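Local coordinates for putative transcriptional regulator protein (PDB 3ER6) that probably regulates transcription by sequence-specific DNA binding through an AraC-type domain absent from this chain, which holds the DJ-1/PfpI-like part of unknown role, at residues A[73-78]-A[107-112]; A[8-13]-A[44-49]; A[131-136]-A[153-158]; A[117-122]-A[139-144]; A[17-22]-A[54-59]. The protein carries 1 engineered substitution. One frame throughout, in Å; residues are numbered along the deposited sequence. Where two conformers were deposited one is given.

Interaction 1. Residues A[73-78]-A[107-112]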
# COMPACT_ATOMS: atom_id res chain seq x y z
N ASP A 73 -25.93 3.10 3.26
CA ASP A 73 -26.89 3.22 2.15
C ASP A 73 -26.41 4.16 1.10
O ASP A 73 -26.86 4.08 -0.04
CB ASP A 73 -28.22 3.79 2.63
CG ASP A 73 -29.04 2.79 3.34
OD1 ASP A 73 -28.82 1.56 3.12
OD2 ASP A 73 -29.92 3.25 4.13
N PHE A 74 -25.53 5.08 1.51
CA PHE A 74 -24.98 6.14 0.64
C PHE A 74 -23.47 6.23 0.83
O PHE A 74 -22.98 5.98 1.92
CB PHE A 74 -25.63 7.51 1.01
CG PHE A 74 -24.79 8.73 0.64
CD1 PHE A 74 -25.01 9.42 -0.56
CD2 PHE A 74 -23.77 9.18 1.49
CE1 PHE A 74 -24.22 10.52 -0.92
CE2 PHE A 74 -23.00 10.27 1.16
CZ PHE A 74 -23.23 10.96 -0.05
N THR A 75 -22.73 6.59 -0.21
CA THR A 75 -21.32 7.02 -0.05
C THR A 75 -20.95 7.82 -1.31
O THR A 75 -21.50 7.59 -2.37
CB THR A 75 -20.34 5.79 0.10
OG1 THR A 75 -19.01 6.24 0.42
CG2 THR A 75 -20.30 4.89 -1.21
N ASN A 76 -20.00 8.74 -1.19
CA ASN A 76 -19.55 9.53 -2.32
C ASN A 76 -18.67 8.64 -3.19
O ASN A 76 -18.78 8.66 -4.42
CB ASN A 76 -18.78 10.76 -1.86
CG ASN A 76 -19.63 11.68 -0.99
OD1 ASN A 76 -19.58 11.64 0.24
ND2 ASN A 76 -20.42 12.53 -1.65
N ILE A 77 -17.75 7.92 -2.51
CA ILE A 77 -16.81 7.01 -3.21
C ILE A 77 -16.89 5.62 -2.58
O ILE A 77 -16.96 5.49 -1.35
CB ILE A 77 -15.37 7.49 -3.08
CG1 ILE A 77 -15.21 8.92 -3.68
CG2 ILE A 77 -14.43 6.52 -3.78
CD1 ILE A 77 -13.92 9.65 -3.07
N LEU A 78 -16.90 4.58 -3.44
CA LEU A 78 -16.71 3.20 -2.99
C LEU A 78 -15.42 2.70 -3.63
O LEU A 78 -15.30 2.76 -4.85
CB LEU A 78 -17.91 2.30 -3.35
CG LEU A 78 -17.71 0.77 -3.14
CD1 LEU A 78 -17.69 0.34 -1.64
CD2 LEU A 78 -18.74 -0.12 -3.90
N LYS A 107 -27.15 4.60 -7.79
CA LYS A 107 -27.44 5.85 -7.07
C LYS A 107 -26.42 6.99 -7.29
O LYS A 107 -26.60 8.07 -6.74
CB LYS A 107 -27.54 5.62 -5.56
CG LYS A 107 -28.67 4.71 -5.06
CD LYS A 107 -28.34 4.38 -3.58
CE LYS A 107 -29.31 3.37 -2.88
NZ LYS A 107 -28.66 2.91 -1.55
N GLY A 108 -25.35 6.74 -8.05
CA GLY A 108 -24.40 7.81 -8.36
C GLY A 108 -23.09 7.86 -7.57
O GLY A 108 -22.30 8.80 -7.73
N SER A 109 -22.85 6.86 -6.73
CA SER A 109 -21.54 6.75 -6.04
C SER A 109 -20.43 6.69 -7.07
O SER A 109 -20.60 6.06 -8.12
CB SER A 109 -21.50 5.44 -5.18
OG SER A 109 -22.37 5.59 -4.06
N LYS A 110 -19.28 7.32 -6.82
CA LYS A 110 -18.11 6.97 -7.64
C LYS A 110 -17.64 5.57 -7.26
O LYS A 110 -17.61 5.26 -6.06
CB LYS A 110 -16.96 7.97 -7.51
CG LYS A 110 -17.30 9.37 -8.02
CD LYS A 110 -16.11 10.32 -7.72
CE LYS A 110 -16.43 11.73 -8.15
NZ LYS A 110 -16.90 11.69 -9.56
N ILE A 111 -17.33 4.71 -8.25
CA ILE A 111 -16.89 3.34 -8.00
C ILE A 111 -15.44 3.22 -8.47
O ILE A 111 -15.11 3.35 -9.68
CB ILE A 111 -17.75 2.26 -8.72
CG1 ILE A 111 -19.27 2.51 -8.58
CG2 ILE A 111 -17.36 0.81 -8.33
CD1 ILE A 111 -19.80 2.45 -7.08
N VAL A 112 -14.54 2.94 -7.54
CA VAL A 112 -13.11 2.91 -7.87
C VAL A 112 -12.66 1.48 -7.65
O VAL A 112 -12.78 0.96 -6.52
CB VAL A 112 -12.27 3.83 -6.91
CG1 VAL A 112 -10.78 3.76 -7.31
CG2 VAL A 112 -12.78 5.32 -6.90
O HOH W 1 -24.37 6.64 -2.81
O HOH W 2 -20.51 10.55 -5.59
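The flat groups that meet between 73-78 and 107-112 are peptide units, joined through their edges. K110 N bonds N76 O at 2.8 Å, L78 N bonds K110 O at 2.8 Å, and V112 N then closes on L78 O at 2.8 Å; I77 CA adds a weaker C-H contact to K110 O. One face of this ladder carries I77 and K110. The CG2 branch of I77 crosses that of V112 obliquely, at 3.7 Å, beneath helix 173-184; K110 starts on the same face as I77, but its end leads away to E182, Y164 and N162, which take up NZ. The other face carries L78 and I111, which helix 95-106 covers.

Before the strands begin, the junction becomes polar. The nearly straight chain of K107 brings NZ to D73 O at 2.6 Å, in the carbonyl plane and on a lone pair, just ahead of the Schellman motif at G108. Water joins T75 N to S109 OG, and a second water bridges N76 O and G108 O. N76 itself turns its amide the other way, where OD1 accepts from R10 N of the next strand. Strands 77-80 and 110-114, parallel neighbours connected through helix 95-106, form a beta-alpha-beta crossover in the alpha/beta core of the DJ-1/PfpI fold.

Interaction 2. Residues A[8-13]-A[44-49]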
# COMPACT_ATOMS: atom_id res chain seq x y z
N ASN A 8 -19.31 17.39 3.95
CA ASN A 8 -18.83 16.07 4.37
C ASN A 8 -18.67 15.18 3.14
O ASN A 8 -19.35 15.40 2.13
CB ASN A 8 -19.75 15.43 5.43
CG ASN A 8 -19.23 15.64 6.87
OD1 ASN A 8 -19.41 16.71 7.45
ND2 ASN A 8 -18.60 14.58 7.47
N LEU A 9 -17.71 14.25 3.20
CA LEU A 9 -17.47 13.31 2.10
C LEU A 9 -17.20 11.98 2.77
O LEU A 9 -16.53 11.91 3.80
CB LEU A 9 -16.24 13.70 1.29
CG LEU A 9 -16.38 14.97 0.45
CD1 LEU A 9 -15.05 15.24 -0.27
CD2 LEU A 9 -17.55 14.84 -0.53
N ARG A 10 -17.76 10.94 2.20
CA ARG A 10 -17.59 9.61 2.74
C ARG A 10 -16.92 8.69 1.73
O ARG A 10 -17.34 8.62 0.57
CB ARG A 10 -18.95 9.01 3.08
CG ARG A 10 -18.82 7.56 3.56
CD ARG A 10 -20.22 7.00 3.90
NE ARG A 10 -20.72 7.62 5.14
CZ ARG A 10 -22.02 7.74 5.47
NH1 ARG A 10 -22.96 7.28 4.64
NH2 ARG A 10 -22.38 8.32 6.64
N VAL A 11 -15.89 7.97 2.19
CA VAL A 11 -15.31 6.91 1.37
C VAL A 11 -15.54 5.58 2.08
O VAL A 11 -15.25 5.48 3.28
CB VAL A 11 -13.78 7.10 1.16
CG1 VAL A 11 -13.21 5.93 0.28
CG2 VAL A 11 -13.48 8.52 0.52
N VAL A 12 -16.13 4.62 1.38
CA VAL A 12 -16.20 3.25 1.94
C VAL A 12 -15.22 2.39 1.09
O VAL A 12 -15.21 2.48 -0.17
CB VAL A 12 -17.65 2.68 1.91
CG1 VAL A 12 -17.67 1.22 2.43
CG2 VAL A 12 -18.62 3.61 2.75
N ALA A 13 -14.35 1.66 1.76
CA ALA A 13 -13.36 0.83 1.06
C ALA A 13 -13.57 -0.64 1.41
O ALA A 13 -13.31 -1.08 2.53
CB ALA A 13 -11.92 1.28 1.47
N MET A 44 -14.58 11.39 5.83
CA MET A 44 -14.67 10.17 6.63
C MET A 44 -14.48 8.93 5.79
O MET A 44 -15.10 8.78 4.72
CB MET A 44 -15.95 10.06 7.49
CG MET A 44 -17.17 10.89 7.08
SD MET A 44 -18.45 11.02 8.43
CE MET A 44 -17.31 10.86 9.82
N THR A 45 -13.58 8.06 6.23
CA THR A 45 -13.34 6.81 5.50
C THR A 45 -13.62 5.57 6.36
O THR A 45 -13.53 5.62 7.60
CB THR A 45 -11.89 6.74 4.95
OG1 THR A 45 -10.99 6.52 6.03
CG2 THR A 45 -11.49 8.07 4.23
N HIS A 46 -14.00 4.47 5.71
CA HIS A 46 -14.32 3.23 6.45
C HIS A 46 -13.85 2.04 5.67
O HIS A 46 -14.23 1.88 4.52
CB HIS A 46 -15.86 3.08 6.68
CG HIS A 46 -16.51 4.33 7.21
ND1 HIS A 46 -16.75 4.53 8.55
CD2 HIS A 46 -16.97 5.44 6.57
CE1 HIS A 46 -17.32 5.70 8.72
NE2 HIS A 46 -17.48 6.28 7.54
N VAL A 47 -13.00 1.21 6.28
CA VAL A 47 -12.75 -0.12 5.72
C VAL A 47 -13.85 -1.10 6.13
O VAL A 47 -14.21 -1.19 7.31
CB VAL A 47 -11.35 -0.64 6.16
CG1 VAL A 47 -11.16 -2.09 5.78
CG2 VAL A 47 -10.22 0.27 5.52
N VAL A 48 -14.36 -1.83 5.16
CA VAL A 48 -15.34 -2.92 5.39
C VAL A 48 -14.90 -4.20 4.70
O VAL A 48 -14.13 -4.16 3.73
CB VAL A 48 -16.78 -2.56 4.89
CG1 VAL A 48 -17.32 -1.39 5.73
CG2 VAL A 48 -16.79 -2.27 3.37
N THR A 49 -15.32 -5.34 5.25
CA THR A 49 -14.94 -6.62 4.70
C THR A 49 -16.20 -7.36 4.30
O THR A 49 -17.30 -7.10 4.82
CB THR A 49 -14.10 -7.45 5.69
OG1 THR A 49 -14.96 -7.89 6.77
CG2 THR A 49 -12.82 -6.62 6.23
O HOH W 3 -19.20 8.31 7.40
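R10 and H46 meet on one face of the first beta-alpha-beta unit, in which strands 9-14 and 43-48 run parallel with helix 22-37 between them in sequence. R10 CG approaches the imidazole edge at H46 CD2 (4.1 Å), and V11 O also lies near the plane of that ring. With CG anti to its own carbonyl carbon (chi1 -47°), H46 has the CD2 edge of its ring turned toward R10 and V11. Further along the same face, V12 CG1 packs on V48 CG2 at 3.7 Å.

The ladder beneath fixes this register. M44 N donates to L9 O, V11 N to M44 O, H46 N to V11 O, A13 N to H46 O and V48 N to A13 O; the bond from H46 N is the least straight of the five, at 136°. Around this shell, the F72 ring meets H46, and F74 O accepts from R10 NH1. On the face of V11 and A13, L28 and I24 of helix 22-37 cover the strands, while T45 OG1 bonds E32 and V47 reaches I61 of the second subunit. The guanidinium and imidazole planes stand 72° apart, yet one water lies in both: it accepts from R10 NE at 2.8 Å and is hydrogen-bonded to H46 NE2 at 2.7 Å.

Interaction 3. Residues A[131-136]-A[153-158]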
# COMPACT_ATOMS: atom_id res chain seq x y z
N LYS A 131 -15.27 -1.30 -21.83
CA LYS A 131 -13.81 -1.34 -21.97
C LYS A 131 -13.11 -1.33 -20.60
O LYS A 131 -13.58 -0.67 -19.68
CB LYS A 131 -13.29 -0.16 -22.81
CG LYS A 131 -13.97 -0.10 -24.17
CD LYS A 131 -13.58 1.15 -24.95
CE LYS A 131 -13.85 0.91 -26.45
NZ LYS A 131 -12.93 1.72 -27.32
N ALA A 132 -11.99 -2.02 -20.47
CA ALA A 132 -11.36 -2.08 -19.14
C ALA A 132 -9.87 -2.11 -19.30
O ALA A 132 -9.34 -2.11 -20.41
CB ALA A 132 -11.80 -3.35 -18.39
N VAL A 133 -9.20 -2.20 -18.16
CA VAL A 133 -7.74 -2.37 -18.12
C VAL A 133 -7.40 -3.54 -17.17
O VAL A 133 -8.11 -3.78 -16.21
CB VAL A 133 -7.07 -1.04 -17.62
CG1 VAL A 133 -7.32 0.09 -18.64
CG2 VAL A 133 -7.59 -0.64 -16.19
N MET A 134 -6.31 -4.27 -17.42
CA MET A 134 -5.87 -5.21 -16.40
C MET A 134 -4.38 -5.34 -16.56
O MET A 134 -3.87 -5.13 -17.68
CB MET A 134 -6.58 -6.57 -16.55
CG MET A 134 -6.17 -7.66 -15.52
SD MET A 134 -6.16 -7.22 -13.71
CE MET A 134 -7.76 -6.55 -13.57
N HIS A 135 -3.66 -5.66 -15.48
CA HIS A 135 -2.22 -5.83 -15.59
C HIS A 135 -1.92 -7.20 -16.25
O HIS A 135 -2.82 -8.07 -16.38
CB HIS A 135 -1.52 -5.67 -14.22
CG HIS A 135 -2.15 -6.45 -13.12
ND1 HIS A 135 -2.20 -7.83 -13.12
CD2 HIS A 135 -2.81 -6.05 -12.00
CE1 HIS A 135 -2.84 -8.24 -12.03
NE2 HIS A 135 -3.23 -7.18 -11.34
N SER A 136 -0.68 -7.40 -16.66
CA SER A 136 -0.31 -8.59 -17.41
C SER A 136 -0.51 -9.89 -16.66
O SER A 136 -0.77 -10.93 -17.26
CB SER A 136 1.16 -8.50 -17.87
OG SER A 136 1.32 -7.43 -18.79
N THR A 153 -4.92 -2.05 -23.83
CA THR A 153 -3.68 -2.66 -23.43
C THR A 153 -2.53 -1.65 -23.21
O THR A 153 -1.49 -2.02 -22.68
CB THR A 153 -3.28 -3.76 -24.43
OG1 THR A 153 -2.24 -4.56 -23.85
CG2 THR A 153 -2.79 -3.16 -25.71
N GLU A 154 -2.71 -0.40 -23.61
CA GLU A 154 -1.68 0.58 -23.35
C GLU A 154 -2.07 1.60 -22.28
O GLU A 154 -1.50 2.68 -22.23
CB GLU A 154 -1.36 1.32 -24.65
CG GLU A 154 -0.81 0.41 -25.76
CD GLU A 154 -0.84 1.14 -27.08
OE1 GLU A 154 -1.92 1.70 -27.41
OE2 GLU A 154 0.21 1.18 -27.77
N GLN A 155 -3.07 1.28 -21.45
CA GLN A 155 -3.43 2.14 -20.34
C GLN A 155 -3.34 1.37 -19.02
O GLN A 155 -3.57 0.16 -18.99
CB GLN A 155 -4.87 2.58 -20.49
CG GLN A 155 -5.08 3.64 -21.48
CD GLN A 155 -6.53 3.71 -21.85
OE1 GLN A 155 -6.88 3.54 -23.02
NE2 GLN A 155 -7.41 3.88 -20.85
N LYS A 156 -3.07 2.08 -17.92
CA LYS A 156 -2.97 1.42 -16.60
C LYS A 156 -4.20 1.83 -15.81
O LYS A 156 -4.42 1.37 -14.68
CB LYS A 156 -1.74 1.93 -15.82
CG LYS A 156 -0.34 1.45 -16.32
CD LYS A 156 0.77 2.43 -15.79
CE LYS A 156 2.18 1.82 -15.46
NZ LYS A 156 2.87 0.95 -16.47
N ALA A 157 -4.94 2.78 -16.37
CA ALA A 157 -6.14 3.27 -15.72
C ALA A 157 -7.17 3.66 -16.78
O ALA A 157 -6.83 3.97 -17.94
CB ALA A 157 -5.82 4.44 -14.80
N LEU A 158 -8.43 3.71 -16.38
CA LEU A 158 -9.53 4.09 -17.32
C LEU A 158 -10.70 4.62 -16.54
O LEU A 158 -11.03 4.06 -15.47
CB LEU A 158 -9.98 2.84 -18.08
CG LEU A 158 -11.17 2.84 -19.05
CD1 LEU A 158 -10.93 1.75 -20.10
CD2 LEU A 158 -12.52 2.59 -18.38
O HOH W 4 -3.44 -2.01 -17.40
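V133 fills the tight half of this contact, pressing both methyls against the loop and strand start at 155-158. CG1 is the busier branch: it rests on L158 CB at 3.9 Å and comes about as near the backbone of Q155, 3.8 Å from its O. With CG1 anti to the carbonyl carbon (chi1 -65°), CG2 falls between the backbone N and that carbon and faces K156, 4.0 Å from its O. L158 answers from the other side, its CG anti to the backbone N (chi1 175°), which carries the forked end across to the peptide of K131; CD1 stops 3.6 Å from K131 O. L165 of strand 163-166 packs on both V133 and L158, and I118 of helix 117-124 touches V133.

Toward solvent the fit loosens. The extended chain of K131 leaves L158 behind after CB, and K156 points away, its NZ bonded to S201 O of the second subunit. Q155 lays its amide along its own segment, where NE2 donates to A157 O at 3.0 Å within the amide plane. A water lies 2.7 Å from Q155 O and makes a weak link to M134 O. The two segments share no direct hydrogen bond, so the end of strand 131-132 and V133 are joined to the start of strand 157-160 and the loop before it by apolar, largely non-directional contact, with water at the margin.

Interaction 4. Residues A[117-122]-A[139-144]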
# COMPACT_ATOMS: atom_id res chain seq x y z
N GLY A 117 -10.07 -6.18 -8.11
CA GLY A 117 -11.38 -5.48 -7.90
C GLY A 117 -12.00 -5.13 -9.25
O GLY A 117 -13.26 -5.01 -9.37
N ILE A 118 -11.17 -4.97 -10.28
CA ILE A 118 -11.71 -4.72 -11.63
C ILE A 118 -12.63 -5.88 -12.13
O ILE A 118 -13.66 -5.63 -12.79
CB ILE A 118 -10.61 -4.32 -12.68
CG1 ILE A 118 -9.99 -2.98 -12.28
CG2 ILE A 118 -11.23 -4.25 -14.15
CD1 ILE A 118 -8.63 -2.74 -12.85
N PHE A 119 -12.30 -7.12 -11.75
CA PHE A 119 -13.10 -8.28 -12.13
C PHE A 119 -14.50 -8.14 -11.49
O PHE A 119 -15.50 -8.61 -12.07
CB PHE A 119 -12.45 -9.60 -11.66
CG PHE A 119 -11.30 -10.06 -12.51
CD1 PHE A 119 -10.10 -9.34 -12.55
CD2 PHE A 119 -11.41 -11.24 -13.28
CE1 PHE A 119 -9.04 -9.79 -13.34
CE2 PHE A 119 -10.35 -11.66 -14.08
CZ PHE A 119 -9.17 -10.94 -14.09
N VAL A 120 -14.58 -7.58 -10.28
CA VAL A 120 -15.86 -7.36 -9.60
C VAL A 120 -16.75 -6.36 -10.38
O VAL A 120 -17.95 -6.62 -10.66
CB VAL A 120 -15.67 -6.86 -8.14
CG1 VAL A 120 -17.03 -6.67 -7.46
CG2 VAL A 120 -14.78 -7.84 -7.33
N VAL A 121 -16.17 -5.22 -10.75
CA VAL A 121 -16.99 -4.25 -11.53
C VAL A 121 -17.34 -4.84 -12.95
O VAL A 121 -18.44 -4.60 -13.45
CB VAL A 121 -16.33 -2.84 -11.65
CG1 VAL A 121 -16.12 -2.25 -10.27
CG2 VAL A 121 -15.04 -2.93 -12.38
N ALA A 122 -16.44 -5.63 -13.55
CA ALA A 122 -16.77 -6.31 -14.83
C ALA A 122 -17.99 -7.20 -14.66
O ALA A 122 -18.98 -7.03 -15.38
CB ALA A 122 -15.57 -7.11 -15.40
N ALA A 139 -4.35 -10.51 -17.14
CA ALA A 139 -5.03 -10.09 -18.36
C ALA A 139 -5.63 -11.25 -19.16
O ALA A 139 -6.74 -11.15 -19.73
CB ALA A 139 -4.13 -9.25 -19.28
N HIS A 140 -4.90 -12.37 -19.21
CA HIS A 140 -5.44 -13.55 -19.90
C HIS A 140 -6.78 -14.01 -19.29
O HIS A 140 -7.76 -14.21 -19.98
CB HIS A 140 -4.45 -14.71 -19.88
CG HIS A 140 -4.98 -15.93 -20.57
ND1 HIS A 140 -5.04 -16.03 -21.95
CD2 HIS A 140 -5.54 -17.06 -20.09
CE1 HIS A 140 -5.59 -17.18 -22.28
NE2 HIS A 140 -5.90 -17.83 -21.17
N LEU A 141 -6.79 -14.17 -17.97
CA LEU A 141 -8.00 -14.61 -17.28
C LEU A 141 -9.15 -13.65 -17.53
O LEU A 141 -10.27 -14.08 -17.84
CB LEU A 141 -7.74 -14.81 -15.79
CG LEU A 141 -8.94 -15.28 -14.94
CD1 LEU A 141 -9.44 -16.66 -15.38
CD2 LEU A 141 -8.54 -15.35 -13.46
N PHE A 142 -8.89 -12.35 -17.40
CA PHE A 142 -9.93 -11.35 -17.69
C PHE A 142 -10.49 -11.59 -19.11
O PHE A 142 -11.70 -11.53 -19.34
CB PHE A 142 -9.37 -9.95 -17.63
CG PHE A 142 -10.43 -8.89 -17.59
CD1 PHE A 142 -10.92 -8.45 -16.37
CD2 PHE A 142 -10.94 -8.34 -18.76
CE1 PHE A 142 -11.91 -7.48 -16.31
CE2 PHE A 142 -11.92 -7.36 -18.72
CZ PHE A 142 -12.41 -6.94 -17.45
N GLY A 143 -9.59 -11.85 -20.05
CA GLY A 143 -10.03 -12.19 -21.42
C GLY A 143 -10.90 -13.45 -21.51
O GLY A 143 -11.84 -13.49 -22.28
N GLU A 144 -10.58 -14.47 -20.72
CA GLU A 144 -11.38 -15.69 -20.68
C GLU A 144 -12.76 -15.44 -20.09
O GLU A 144 -13.78 -15.88 -20.63
CB GLU A 144 -10.66 -16.77 -19.89
CG GLU A 144 -9.28 -17.11 -20.46
CD GLU A 144 -9.33 -17.58 -21.94
OE1 GLU A 144 -9.27 -18.81 -22.15
OE2 GLU A 144 -9.41 -16.74 -22.88
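Helix segments 117-122 and 139-144 run nearly parallel, 12° apart, with their axes 11.4 Å from each other at closest approach, a spacing wide enough for large side chains to fill. Two phenylalanines do so in a T-shaped (edge-to-face) stack. F142 turns its edge to the ring of F119, the planes lie at 83°, and the centroids are 5.1 Å apart. F142 CD1 stands over the centre of the F119 ring, whose CZ reaches back to F142 CB at 3.7 Å, since the two side chains slide past each other in opposite directions. With CG anti to the backbone N (chi1 -166°), F142 extends across the gap. In the DJ-1/PfpI fold, helix 117-124 follows central strand 110-114, the strand-turn-helix unit that forms the nucleophile elbow in many relatives; helix 136-145 packs on the outer side of helix 117-124, with H140 and E144 exposed. The far end of the F142 ring meets this inner helix obliquely, with CZ 3.8 Å from A122 CB and CE1 3.9 Å from I118 CG2. L141 CG touches F119 CE2 at 4.0 Å, also obliquely. P86 of helix 86-89 packs on F119 and L141, M134 covers F119 and I118, and the ring of F146 meets F142.

Interaction 5. Residues A[17-22]-A[54-59]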
# COMPACT_ATOMS: atom_id res chain seq x y z
N THR A 17 -10.01 -9.39 0.62
CA THR A 17 -9.11 -10.44 1.12
C THR A 17 -7.87 -9.89 1.81
O THR A 17 -7.23 -8.95 1.29
CB THR A 17 -8.68 -11.44 -0.03
OG1 THR A 17 -7.70 -12.37 0.48
CG2 THR A 17 -8.07 -10.74 -1.17
N GLY A 18 -7.49 -10.49 2.94
CA GLY A 18 -6.27 -10.09 3.61
C GLY A 18 -5.00 -10.53 2.87
O GLY A 18 -3.92 -10.11 3.19
N ARG A 19 -5.14 -11.34 1.84
CA ARG A 19 -3.99 -11.68 1.01
C ARG A 19 -3.46 -10.47 0.23
O ARG A 19 -2.25 -10.37 -0.04
CB ARG A 19 -4.35 -12.81 0.04
CG ARG A 19 -4.82 -14.17 0.71
CD ARG A 19 -3.70 -14.86 1.55
NE ARG A 19 -3.62 -14.27 2.89
CZ ARG A 19 -2.60 -14.46 3.74
NH1 ARG A 19 -2.60 -13.87 4.90
NH2 ARG A 19 -1.57 -15.21 3.39
N TYR A 20 -4.36 -9.52 -0.08
CA TYR A 20 -4.03 -8.39 -0.92
C TYR A 20 -4.89 -7.23 -0.50
O TYR A 20 -5.89 -6.92 -1.15
CB TYR A 20 -4.31 -8.74 -2.41
CG TYR A 20 -3.34 -9.81 -2.89
CD1 TYR A 20 -1.98 -9.51 -3.08
CD2 TYR A 20 -3.76 -11.14 -3.10
CE1 TYR A 20 -1.07 -10.52 -3.53
CE2 TYR A 20 -2.88 -12.14 -3.48
CZ TYR A 20 -1.56 -11.85 -3.71
OH TYR A 20 -0.71 -12.86 -4.13
N PHE A 21 -4.59 -6.66 0.66
CA PHE A 21 -5.36 -5.48 1.10
C PHE A 21 -4.52 -4.21 1.17
O PHE A 21 -5.09 -3.10 1.37
CB PHE A 21 -6.09 -5.72 2.44
CG PHE A 21 -5.19 -5.63 3.66
CD1 PHE A 21 -5.23 -4.52 4.49
CD2 PHE A 21 -4.32 -6.69 3.99
CE1 PHE A 21 -4.39 -4.44 5.63
CE2 PHE A 21 -3.51 -6.61 5.13
CZ PHE A 21 -3.53 -5.48 5.94
N ALA A 22 -3.19 -4.32 0.99
CA ALA A 22 -2.32 -3.10 1.10
C ALA A 22 -2.78 -1.99 0.21
O ALA A 22 -2.76 -0.83 0.62
CB ALA A 22 -0.89 -3.41 0.77
N PRO A 54 -12.77 -9.91 10.61
CA PRO A 54 -11.39 -9.44 10.47
C PRO A 54 -10.72 -10.02 9.20
O PRO A 54 -11.08 -11.12 8.76
CB PRO A 54 -10.67 -10.05 11.67
CG PRO A 54 -11.74 -10.28 12.70
CD PRO A 54 -13.02 -10.57 11.90
N LEU A 55 -9.81 -9.27 8.62
CA LEU A 55 -9.02 -9.79 7.54
C LEU A 55 -7.87 -10.46 8.23
O LEU A 55 -7.37 -9.93 9.23
CB LEU A 55 -8.48 -8.68 6.63
CG LEU A 55 -9.52 -7.97 5.73
CD1 LEU A 55 -8.74 -7.17 4.77
CD2 LEU A 55 -10.40 -8.94 4.99
N ILE A 56 -7.38 -11.51 7.63
CA ILE A 56 -6.12 -12.13 8.08
C ILE A 56 -5.04 -11.69 7.06
O ILE A 56 -5.06 -12.11 5.92
CB ILE A 56 -6.28 -13.63 8.12
CG1 ILE A 56 -7.48 -14.00 9.05
CG2 ILE A 56 -4.91 -14.28 8.58
CD1 ILE A 56 -7.22 -13.51 10.55
N GLY A 57 -4.13 -10.82 7.48
CA GLY A 57 -3.14 -10.22 6.58
C GLY A 57 -1.86 -11.02 6.66
O GLY A 57 -1.76 -12.00 7.42
N ARG A 58 -0.89 -10.65 5.84
CA ARG A 58 0.39 -11.32 5.86
C ARG A 58 1.19 -10.89 7.07
O ARG A 58 0.87 -9.90 7.70
CB ARG A 58 1.10 -10.99 4.57
CG ARG A 58 0.35 -11.73 3.40
CD ARG A 58 0.88 -11.30 2.16
NE ARG A 58 0.06 -11.68 1.00
CZ ARG A 58 0.12 -12.84 0.34
NH1 ARG A 58 0.88 -13.87 0.73
NH2 ARG A 58 -0.65 -12.97 -0.74
N GLY A 59 2.18 -11.68 7.42
CA GLY A 59 3.04 -11.37 8.57
C GLY A 59 2.32 -11.57 9.91
O GLY A 59 2.70 -10.95 10.90
O HOH W 5 -1.59 -8.74 3.20
O HOH W 6 -8.65 -12.26 4.87
O HOH W 7 -6.30 -13.58 3.96
O HOH W 8 -1.07 -15.48 -2.05
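Two arginines, R19 and R58, lie against each other despite like charge, R19 NH2 and R58 NH1 being 3.9 Å apart. Their guanidinium planes are inclined by 32°, and R58 CG sits over the rim of one R19 face. R58, extended from CG to NE, grips R19 O side-on: NE comes in on a lone pair at 2.9 Å, and NH2 meets the same oxygen at 3.1 Å on a more bent path. In return R19, folded at chi2 and chi3, sends NH1 to I56 O at 3.2 Å; that bond is almost straight at hydrogen, although the donor stands above the carbonyl plane.

R58 NH2 lies over a face of the Y20 ring, 3.3 Å from Y20 CZ, making a cation-pi contact with the two planes 62° apart. Segment 17-22 spans the loop from strand 9-14 to helix 22-37 of the DJ-1/PfpI-like domain; its T17-Y20 part is a type I beta turn in which T17 OG1 takes the N-H of R19, an ST turn. It packs on the short strand 55-57: G18 CA comes within 3.3 Å of I56 O, and waters link G18 N to I56 N and R19 NE to I56 O. F21 CB meets L55 CD1 at 3.8 Å. At the dimer interface R58 NH1 forms a salt bridge with E32 of the second subunit, and Y20 OH bonds T33 of that subunit.

In the fold
Interactions 1 and 2 belong to one sheet and touch through adjacent strands, where I77 O meets V12 N; both rest on parallel backbone ladders, the first buried and the second partly buried on an outermost strand. Interactions 3 and 4, whose segments alternate along the chain, meet where M134 packs on F119, and both rely on apolar side chains, aromatic and buried in 4, aliphatic and partly open in 3. Interaction 4 also reaches interaction 1 through V121 and I111. Interaction 5, built round a pair of arginines and partly buried, lies toward the second subunit and touches interaction 2 through T49 and L55. E32 serves both: it bonds T45 in its own chain and R58 of the partner.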